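Local coordinates for protein transcription termination factor FttA (Pyrococcus horikoshii, PDB 3AF6) that probably terminates transcription by cutting nascent RNA as a two-zinc nuclease of the metallo-beta-lactamase superfamily with a beta-CASP domain, at residues A[502-505]-A[506-510]; A[412-415]-A[416-420]; A[307-310]-A[311-314]; A[556-559]-A[560-564]. All coordinates share one frame; numbering follows the deposited sequence.

How the interactions relate
All four interactions are local contacts along or at the ends of helices, and none touches another. Interactions 1, 2 and 4 belong to the beta-CASP region. Their centres are about 21 to 25 Å apart, the centres of interactions 2 and 4 being the closest, about 21 Å. Interaction 3 is in the N-terminal metallo-beta-lactamase part, its centre about 29 Å from that of interaction 1 and about 41 Å from that of interaction 2. Two contacts lie nearer the zinc site, without touching it. The side chain of Tyr308 in interaction 3 is about 11 Å from those of His258 and Asp260. That of Arg558 in interaction 4 is about 11 Å from that of His618. Interactions 1 and 2 lie away from the site.

Interaction 1 of 4, residues A[502-505]-A[506-510]; sequences NSRE and RQDII
Arg504 has CG anti to its backbone N (chi1 -169°) and bends at the next bond, while Asp508 keeps CG beside its own N (chi1 -60°). These torsions bring their charged groups to the same flank of helix 503-511, one turn apart. Arg504 NE and Asp508 OD2 are 3.9 Å apart, a long salt bridge. The carboxylate oxygen lies over one face of the guanidinium, offset toward its rim. The two planes are nearly perpendicular, 87° apart. No N-H points at the oxygen, so the attraction is between charges alone.

The first turn is capped by Asn502, the N-cap residue. Its OD1 accepts from Glu505 N at 3.1 Å in an almost straight bond. The backbone then runs in regular helical bonds. Arg506 N donates to Asn502 O at 3.1 Å, and Asp508 N donates to Arg504 O at 3.0 Å. Ile509 N is bonded to Glu505 O at 3.1 Å. On another flank, Ser503 CA lies over one face of the Arg506 guanidinium, toward its rim, 4.2 Å from Arg506 NH2.

The helix follows strand 497-499, an outermost strand of the parallel beta-CASP sheet. Glu505 OE2 is hydrogen-bonded to His498 of that strand, and OE1 to Ala501 N. Arg506 NE forms a salt bridge with Asp459, on the neighbouring strand 456-459.

The chemistry divides the turn by side. Glu505 and Arg506 spend their polar ends on the sheet side. Arg504 and Asp508 form a loose ion pair at the surface. The acid of Glu505 near the helix start would probably also suit the helix dipole.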
# COMPACT_ATOMS: atom_id res chain seq x y z
N ASN A 502 1.87 -1.35 26.21
CA ASN A 502 3.06 -2.19 26.33
C ASN A 502 2.80 -3.61 26.81
O ASN A 502 1.68 -3.96 27.18
CB ASN A 502 4.08 -1.52 27.26
CG ASN A 502 3.47 -1.10 28.58
OD1 ASN A 502 2.90 -1.93 29.30
ND2 ASN A 502 3.59 0.18 28.91
N SER A 503 3.87 -4.41 26.81
CA SER A 503 3.84 -5.82 27.23
C SER A 503 3.07 -6.02 28.53
O SER A 503 2.27 -6.95 28.67
CB SER A 503 5.26 -6.34 27.42
OG SER A 503 6.15 -5.82 26.44
N ARG A 504 3.34 -5.14 29.49
CA ARG A 504 2.70 -5.21 30.79
C ARG A 504 1.18 -5.07 30.71
O ARG A 504 0.44 -5.96 31.13
CB ARG A 504 3.29 -4.13 31.70
CG ARG A 504 2.90 -4.28 33.16
CD ARG A 504 3.62 -5.46 33.81
NE ARG A 504 2.94 -5.90 35.02
CZ ARG A 504 2.58 -5.10 36.02
NH1 ARG A 504 2.83 -3.80 35.97
NH2 ARG A 504 1.96 -5.61 37.08
N GLU A 505 0.73 -3.94 30.17
CA GLU A 505 -0.69 -3.65 30.03
C GLU A 505 -1.42 -4.83 29.39
O GLU A 505 -2.55 -5.14 29.75
CB GLU A 505 -0.89 -2.38 29.20
CG GLU A 505 -2.35 -1.97 29.02
CD GLU A 505 -2.50 -0.51 28.61
OE1 GLU A 505 -1.71 -0.05 27.76
OE2 GLU A 505 -3.41 0.17 29.12
N ARG A 506 -0.75 -5.49 28.46
CA ARG A 506 -1.31 -6.64 27.77
C ARG A 506 -1.55 -7.77 28.76
O ARG A 506 -2.61 -8.40 28.76
CB ARG A 506 -0.34 -7.12 26.69
CG ARG A 506 -0.77 -8.38 25.96
CD ARG A 506 0.29 -8.75 24.96
NE ARG A 506 0.68 -7.58 24.19
CZ ARG A 506 1.90 -7.35 23.73
NH1 ARG A 506 2.15 -6.25 23.04
NH2 ARG A 506 2.88 -8.23 23.96
N GLN A 507 -0.56 -8.02 29.60
CA GLN A 507 -0.65 -9.07 30.59
C GLN A 507 -1.82 -8.79 31.53
O GLN A 507 -2.62 -9.68 31.84
CB GLN A 507 0.66 -9.18 31.38
CG GLN A 507 0.82 -10.50 32.08
CD GLN A 507 0.76 -11.67 31.12
OE1 GLN A 507 1.65 -11.83 30.27
NE2 GLN A 507 -0.28 -12.49 31.23
N ASP A 508 -1.93 -7.54 31.98
CA ASP A 508 -3.02 -7.15 32.86
C ASP A 508 -4.36 -7.54 32.24
O ASP A 508 -5.12 -8.33 32.82
CB ASP A 508 -3.00 -5.64 33.10
CG ASP A 508 -1.71 -5.17 33.74
OD1 ASP A 508 -1.54 -3.95 33.93
OD2 ASP A 508 -0.86 -6.04 34.05
N ILE A 509 -4.62 -7.00 31.05
CA ILE A 509 -5.85 -7.27 30.31
C ILE A 509 -6.22 -8.75 30.32
O ILE A 509 -7.37 -9.11 30.58
CB ILE A 509 -5.73 -6.81 28.84
CG1 ILE A 509 -5.37 -5.32 28.77
CG2 ILE A 509 -7.05 -7.04 28.11
CD1 ILE A 509 -5.19 -4.79 27.37
N ILE A 510 -5.24 -9.60 30.05
CA ILE A 510 -5.46 -11.04 30.02
C ILE A 510 -5.86 -11.55 31.40
O ILE A 510 -6.83 -12.31 31.54
CB ILE A 510 -4.18 -11.78 29.57
CG1 ILE A 510 -3.71 -11.21 28.23
CG2 ILE A 510 -4.45 -13.27 29.46
CD1 ILE A 510 -2.31 -11.63 27.83

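Interaction 2 of 4, residues A[412-415]-A[416-420]; sequences LIEV and IHNTI
Ile416, His417 and Asn418 each donate their backbone N-H to the carbonyl four residues back, at Leu412, Ile413 and Glu414, as in a regular alpha-helix.

Thr419 adds a side-chain bond to this pattern. With OG1 beside its own backbone N (chi1 -65°), the hydroxyl folds back along the helix and donates to Val415 O at 2.7 Å. OG1 comes in tilted from the carbonyl plane. The side chains of Val415 and Thr419 run side by side in the same direction, with Val415 CG1 3.9 Å from Thr419 OG1. The hydroxyl is also hydrogen-bonded to Ser544 OG, so it ties the helix to a neighbouring strand.

Ile413 and His417 lie alongside each other on a different flank. The CG2 methyl of Ile413 meets the imidazole at CE1, 3.6 Å away. The carbonyl oxygen Ile413 O sits over one face of the same ring, 3.4 Å from His417 CG. On the buried flank, Ile416 CD1 approaches Leu412 CG at 4.3 Å, an apolar contact one turn apart. Near the end of the helix, Ile416 O accepts from two backbone donors, Thr419 N at 3.0 Å and Ile420 N at 2.7 Å.

Helix 405-420 lies against the parallel beta-CASP sheet. Leu412, Ile416 and Thr419 rest on strand 425-429, which follows this helix in the chain. Leu412 and Val415 also reach Ile546 of strand 544-547. Ile413 and His417 turn to helix 435-447, where both touch Tyr446.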
# COMPACT_ATOMS: atom_id res chain seq x y z
N LEU A 412 -21.62 -10.08 14.41
CA LEU A 412 -20.49 -9.62 15.22
C LEU A 412 -20.97 -9.04 16.55
O LEU A 412 -20.37 -9.29 17.60
CB LEU A 412 -19.69 -8.57 14.45
CG LEU A 412 -18.56 -7.90 15.25
CD1 LEU A 412 -17.51 -8.93 15.60
CD2 LEU A 412 -17.95 -6.77 14.45
N ILE A 413 -22.03 -8.24 16.50
CA ILE A 413 -22.59 -7.62 17.70
C ILE A 413 -23.24 -8.69 18.56
O ILE A 413 -23.21 -8.63 19.79
CB ILE A 413 -23.66 -6.58 17.35
CG1 ILE A 413 -23.00 -5.38 16.67
CG2 ILE A 413 -24.39 -6.16 18.59
CD1 ILE A 413 -21.88 -4.77 17.49
N GLU A 414 -23.81 -9.68 17.88
CA GLU A 414 -24.49 -10.78 18.53
C GLU A 414 -23.50 -11.57 19.38
O GLU A 414 -23.65 -11.66 20.60
CB GLU A 414 -25.11 -11.67 17.46
CG GLU A 414 -25.82 -12.90 17.97
CD GLU A 414 -26.53 -13.64 16.84
OE1 GLU A 414 -27.07 -14.74 17.09
OE2 GLU A 414 -26.55 -13.11 15.70
N VAL A 415 -22.48 -12.13 18.73
CA VAL A 415 -21.45 -12.92 19.42
C VAL A 415 -20.83 -12.18 20.61
O VAL A 415 -20.58 -12.78 21.65
CB VAL A 415 -20.33 -13.35 18.44
CG1 VAL A 415 -19.14 -13.93 19.20
CG2 VAL A 415 -20.88 -14.38 17.47
N ILE A 416 -20.59 -10.88 20.44
CA ILE A 416 -20.00 -10.08 21.51
C ILE A 416 -20.91 -10.08 22.74
O ILE A 416 -20.45 -10.27 23.87
CB ILE A 416 -19.73 -8.63 21.06
CG1 ILE A 416 -18.58 -8.61 20.06
CG2 ILE A 416 -19.41 -7.75 22.25
CD1 ILE A 416 -18.26 -7.23 19.53
N HIS A 417 -22.21 -9.86 22.53
CA HIS A 417 -23.16 -9.83 23.63
C HIS A 417 -23.23 -11.16 24.37
O HIS A 417 -23.18 -11.20 25.60
CB HIS A 417 -24.55 -9.44 23.12
CG HIS A 417 -24.68 -7.98 22.82
ND1 HIS A 417 -25.72 -7.47 22.07
CD2 HIS A 417 -23.91 -6.92 23.17
CE1 HIS A 417 -25.58 -6.16 21.97
NE2 HIS A 417 -24.48 -5.80 22.62
N ASN A 418 -23.34 -12.25 23.61
CA ASN A 418 -23.41 -13.59 24.20
C ASN A 418 -22.09 -13.98 24.85
O ASN A 418 -21.99 -15.03 25.50
CB ASN A 418 -23.76 -14.61 23.12
CG ASN A 418 -25.17 -14.45 22.60
OD1 ASN A 418 -25.53 -13.39 22.09
ND2 ASN A 418 -25.97 -15.50 22.73
N THR A 419 -21.07 -13.14 24.67
CA THR A 419 -19.75 -13.39 25.24
C THR A 419 -19.55 -12.50 26.47
O THR A 419 -19.14 -12.98 27.52
CB THR A 419 -18.63 -13.10 24.20
OG1 THR A 419 -18.73 -14.01 23.11
CG2 THR A 419 -17.26 -13.24 24.84
N ILE A 420 -19.82 -11.21 26.32
CA ILE A 420 -19.67 -10.28 27.44
C ILE A 420 -20.59 -10.74 28.56
O ILE A 420 -20.23 -10.71 29.73
CB ILE A 420 -20.10 -8.85 27.06
CG1 ILE A 420 -19.35 -8.38 25.81
CG2 ILE A 420 -19.83 -7.91 28.22
CD1 ILE A 420 -17.85 -8.35 25.97

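Interaction 3 of 4, residues A[307-310]-A[311-314]; sequences LYRP and RDIK
Tyr308 and Ile313 meet with their side chains at about a right angle. The tyrosine ring offers CE2, which lies 4.1 Å from Ile313 CG1 and equally far from Ile313 CD1. Tyr308 CG takes the position between its backbone N and carbonyl carbon (chi1 39°), which turns the ring to the side of the first helical turn. The far end of the ring is fixed by another partner: the hydroxyl is hydrogen-bonded to Gly263 O.

Asp312 and Arg309 run side by side, pointing the same way, but their charged ends do not pair. What Asp312 grips is the backbone. Its OD2 accepts from Arg309 N at 2.7 Å, using the lone pair that faces away from the other carboxylate oxygen. The same OD2 touches Tyr308 CB at 3.4 Å. The carboxylate thus lies against the chain just where it enters the helix. The guanidinium of Arg309 leads away, toward a weak, long ion pair with Asp305.

Arg309 O serves two donors. Ile313 N lies in the carbonyl plane at 3.2 Å. Asp312 N is at 2.9 Å, well above that plane. Lys314 N then bonds to Pro310 O at 2.7 Å, continuing the helix.

This is one of the two bonds of a capping box: the acid at N3, Asp312, accepts from the N-H of the N-cap residue, Arg309. The arginine side chain does not supply the reciprocal bond. Pro310 takes the first helical position, where no N-H is needed. The cap begins helix 310-319 of the metallo-beta-lactamase domain, and Tyr308 links it to Gly263, close in sequence to the zinc ligands Asp260 and His261.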
# COMPACT_ATOMS: atom_id res chain seq x y z
N LEU A 307 14.50 -11.70 8.41
CA LEU A 307 14.78 -11.76 6.98
C LEU A 307 15.58 -10.57 6.52
O LEU A 307 16.29 -10.63 5.53
CB LEU A 307 13.49 -11.83 6.17
CG LEU A 307 12.82 -13.18 5.96
CD1 LEU A 307 11.54 -12.97 5.14
CD2 LEU A 307 13.76 -14.13 5.22
N TYR A 308 15.44 -9.46 7.23
CA TYR A 308 16.19 -8.26 6.89
C TYR A 308 16.15 -7.31 8.06
O TYR A 308 15.62 -7.64 9.11
CB TYR A 308 15.65 -7.59 5.62
CG TYR A 308 14.14 -7.59 5.49
CD1 TYR A 308 13.50 -8.61 4.80
CD2 TYR A 308 13.36 -6.59 6.07
CE1 TYR A 308 12.13 -8.64 4.69
CE2 TYR A 308 11.98 -6.60 5.97
CZ TYR A 308 11.37 -7.64 5.27
OH TYR A 308 10.01 -7.69 5.12
N ARG A 309 16.72 -6.12 7.87
CA ARG A 309 16.81 -5.14 8.94
C ARG A 309 16.32 -3.75 8.53
O ARG A 309 16.05 -3.49 7.36
CB ARG A 309 18.27 -5.01 9.38
CG ARG A 309 19.00 -6.32 9.57
CD ARG A 309 18.63 -6.95 10.88
NE ARG A 309 19.28 -8.25 11.03
CZ ARG A 309 19.60 -8.79 12.20
NH1 ARG A 309 19.32 -8.13 13.32
NH2 ARG A 309 20.19 -9.97 12.25
N PRO A 310 16.21 -2.85 9.52
CA PRO A 310 15.78 -1.47 9.34
C PRO A 310 16.54 -0.72 8.24
O PRO A 310 15.96 0.07 7.51
CB PRO A 310 16.01 -0.86 10.71
CG PRO A 310 15.64 -1.99 11.62
CD PRO A 310 16.27 -3.19 10.96
N ARG A 311 17.84 -0.96 8.12
CA ARG A 311 18.61 -0.26 7.08
C ARG A 311 18.11 -0.65 5.69
O ARG A 311 18.16 0.15 4.76
CB ARG A 311 20.12 -0.57 7.21
CG ARG A 311 20.45 -2.04 7.31
CD ARG A 311 21.91 -2.28 7.64
NE ARG A 311 22.79 -2.04 6.49
CZ ARG A 311 24.11 -2.23 6.51
NH1 ARG A 311 24.71 -2.65 7.62
NH2 ARG A 311 24.83 -1.99 5.42
N ASP A 312 17.62 -1.88 5.58
CA ASP A 312 17.09 -2.39 4.32
C ASP A 312 15.76 -1.70 4.03
O ASP A 312 15.49 -1.29 2.90
CB ASP A 312 16.89 -3.90 4.40
CG ASP A 312 18.18 -4.62 4.73
OD1 ASP A 312 19.17 -4.41 4.00
OD2 ASP A 312 18.19 -5.39 5.71
N ILE A 313 14.93 -1.58 5.06
CA ILE A 313 13.66 -0.93 4.92
C ILE A 313 13.92 0.55 4.63
O ILE A 313 13.18 1.19 3.89
CB ILE A 313 12.84 -1.07 6.21
CG1 ILE A 313 12.57 -2.55 6.46
CG2 ILE A 313 11.55 -0.28 6.11
CD1 ILE A 313 11.65 -2.82 7.63
N LYS A 314 15.01 1.07 5.20
CA LYS A 314 15.40 2.46 4.98
C LYS A 314 15.71 2.63 3.50
O LYS A 314 15.48 3.69 2.92
CB LYS A 314 16.64 2.80 5.81
CG LYS A 314 17.14 4.25 5.71
CD LYS A 314 18.61 4.33 6.13
CE LYS A 314 19.10 5.76 6.35
NZ LYS A 314 18.63 6.33 7.66

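Interaction 4 of 4, residues A[556-559]-A[560-564]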
# COMPACT_ATOMS: atom_id res chain seq x y z
N LEU A 556 -1.73 -20.91 11.95
CA LEU A 556 -2.31 -21.39 13.20
C LEU A 556 -3.79 -20.99 13.16
O LEU A 556 -4.64 -21.62 13.79
CB LEU A 556 -1.62 -20.72 14.39
CG LEU A 556 -2.34 -20.80 15.75
CD1 LEU A 556 -2.60 -22.25 16.11
CD2 LEU A 556 -1.50 -20.13 16.83
N GLY A 557 -4.07 -19.94 12.40
CA GLY A 557 -5.43 -19.45 12.27
C GLY A 557 -6.38 -20.42 11.59
O GLY A 557 -7.44 -20.73 12.15
N ARG A 558 -6.04 -20.89 10.39
CA ARG A 558 -6.91 -21.83 9.70
C ARG A 558 -7.06 -23.08 10.55
O ARG A 558 -8.14 -23.68 10.61
CB ARG A 558 -6.34 -22.21 8.33
CG ARG A 558 -6.97 -23.47 7.75
CD ARG A 558 -6.54 -23.75 6.32
NE ARG A 558 -7.06 -22.76 5.39
CZ ARG A 558 -7.21 -22.96 4.08
NH1 ARG A 558 -6.87 -24.13 3.55
NH2 ARG A 558 -7.70 -22.00 3.31
N GLN A 559 -5.98 -23.46 11.21
CA GLN A 559 -5.96 -24.63 12.06
C GLN A 559 -7.02 -24.50 13.15
O GLN A 559 -7.83 -25.41 13.35
CB GLN A 559 -4.56 -24.77 12.67
CG GLN A 559 -4.28 -26.11 13.31
CD GLN A 559 -2.79 -26.38 13.43
OE1 GLN A 559 -2.06 -25.61 14.06
NE2 GLN A 559 -2.33 -27.47 12.83
N VAL A 560 -7.03 -23.37 13.84
CA VAL A 560 -8.01 -23.11 14.90
C VAL A 560 -9.41 -22.99 14.29
O VAL A 560 -10.38 -23.56 14.80
CB VAL A 560 -7.70 -21.79 15.63
CG1 VAL A 560 -8.80 -21.49 16.64
CG2 VAL A 560 -6.34 -21.88 16.30
N GLN A 561 -9.49 -22.23 13.21
CA GLN A 561 -10.73 -21.98 12.49
C GLN A 561 -11.34 -23.27 11.95
O GLN A 561 -12.53 -23.33 11.69
CB GLN A 561 -10.45 -21.02 11.32
CG GLN A 561 -11.69 -20.49 10.64
CD GLN A 561 -11.38 -19.84 9.30
OE1 GLN A 561 -12.06 -18.90 8.89
NE2 GLN A 561 -10.37 -20.36 8.61
N SER A 562 -10.52 -24.29 11.79
CA SER A 562 -10.99 -25.57 11.26
C SER A 562 -11.60 -26.50 12.30
O SER A 562 -12.20 -27.51 11.94
CB SER A 562 -9.85 -26.29 10.54
OG SER A 562 -9.48 -25.58 9.37
N GLY A 563 -11.44 -26.16 13.57
CA GLY A 563 -12.01 -26.99 14.61
C GLY A 563 -11.01 -27.71 15.48
O GLY A 563 -11.38 -28.19 16.55
N ILE A 564 -9.75 -27.81 15.04
CA ILE A 564 -8.73 -28.49 15.84
C ILE A 564 -8.82 -27.96 17.27
O ILE A 564 -8.82 -26.75 17.49
CB ILE A 564 -7.30 -28.24 15.30
CG1 ILE A 564 -7.24 -28.54 13.80
CG2 ILE A 564 -6.32 -29.13 16.04
CD1 ILE A 564 -7.62 -29.96 13.43
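Arg558 O is gripped by both polar groups of Ser562. The hydroxyl OG donates to it at 2.6 Å, from above the carbonyl plane. The backbone Ser562 N adds a weak bond to the same oxygen at 2.7 Å. Ser562 carries OG beside its own N (chi1 -67°), which turns the hydroxyl back toward the preceding turn. OG also rests near Arg558 CG.

Ser562 N has a second weak bond, to Gln559 O. Next in the chain, Gly563 has a positive phi of 112°, and Gly563 N donates to Val560 O at 3.1 Å. This is a Schellman motif, in which the chain turns back over the final helical turn. The reversal places Ile564 CG1 3.9 Å from Gln559 CG. Further back, Val560 N and Gln561 N make regular bonds to Leu556 O and Gly557 O. On the flank that faces Phe534 and Ile567 of strand 566-570, Leu556 CD1 meets Val560 CG2 at 3.8 Å. Both side chains pack on those two residues.

The charged end of Arg558 takes no part in the cap. It forms salt bridges with Glu620 and Glu553, and its NE donates to Gln551 O. These partners hold the guanidinium in place and probably balance its charge. Glu620 is two residues beyond the zinc ligand His618. Arg558 thus serves twice: its carbonyl accepts from Ser562 at the C-terminal turn, while its side chain reaches the neighbourhood of the metal site.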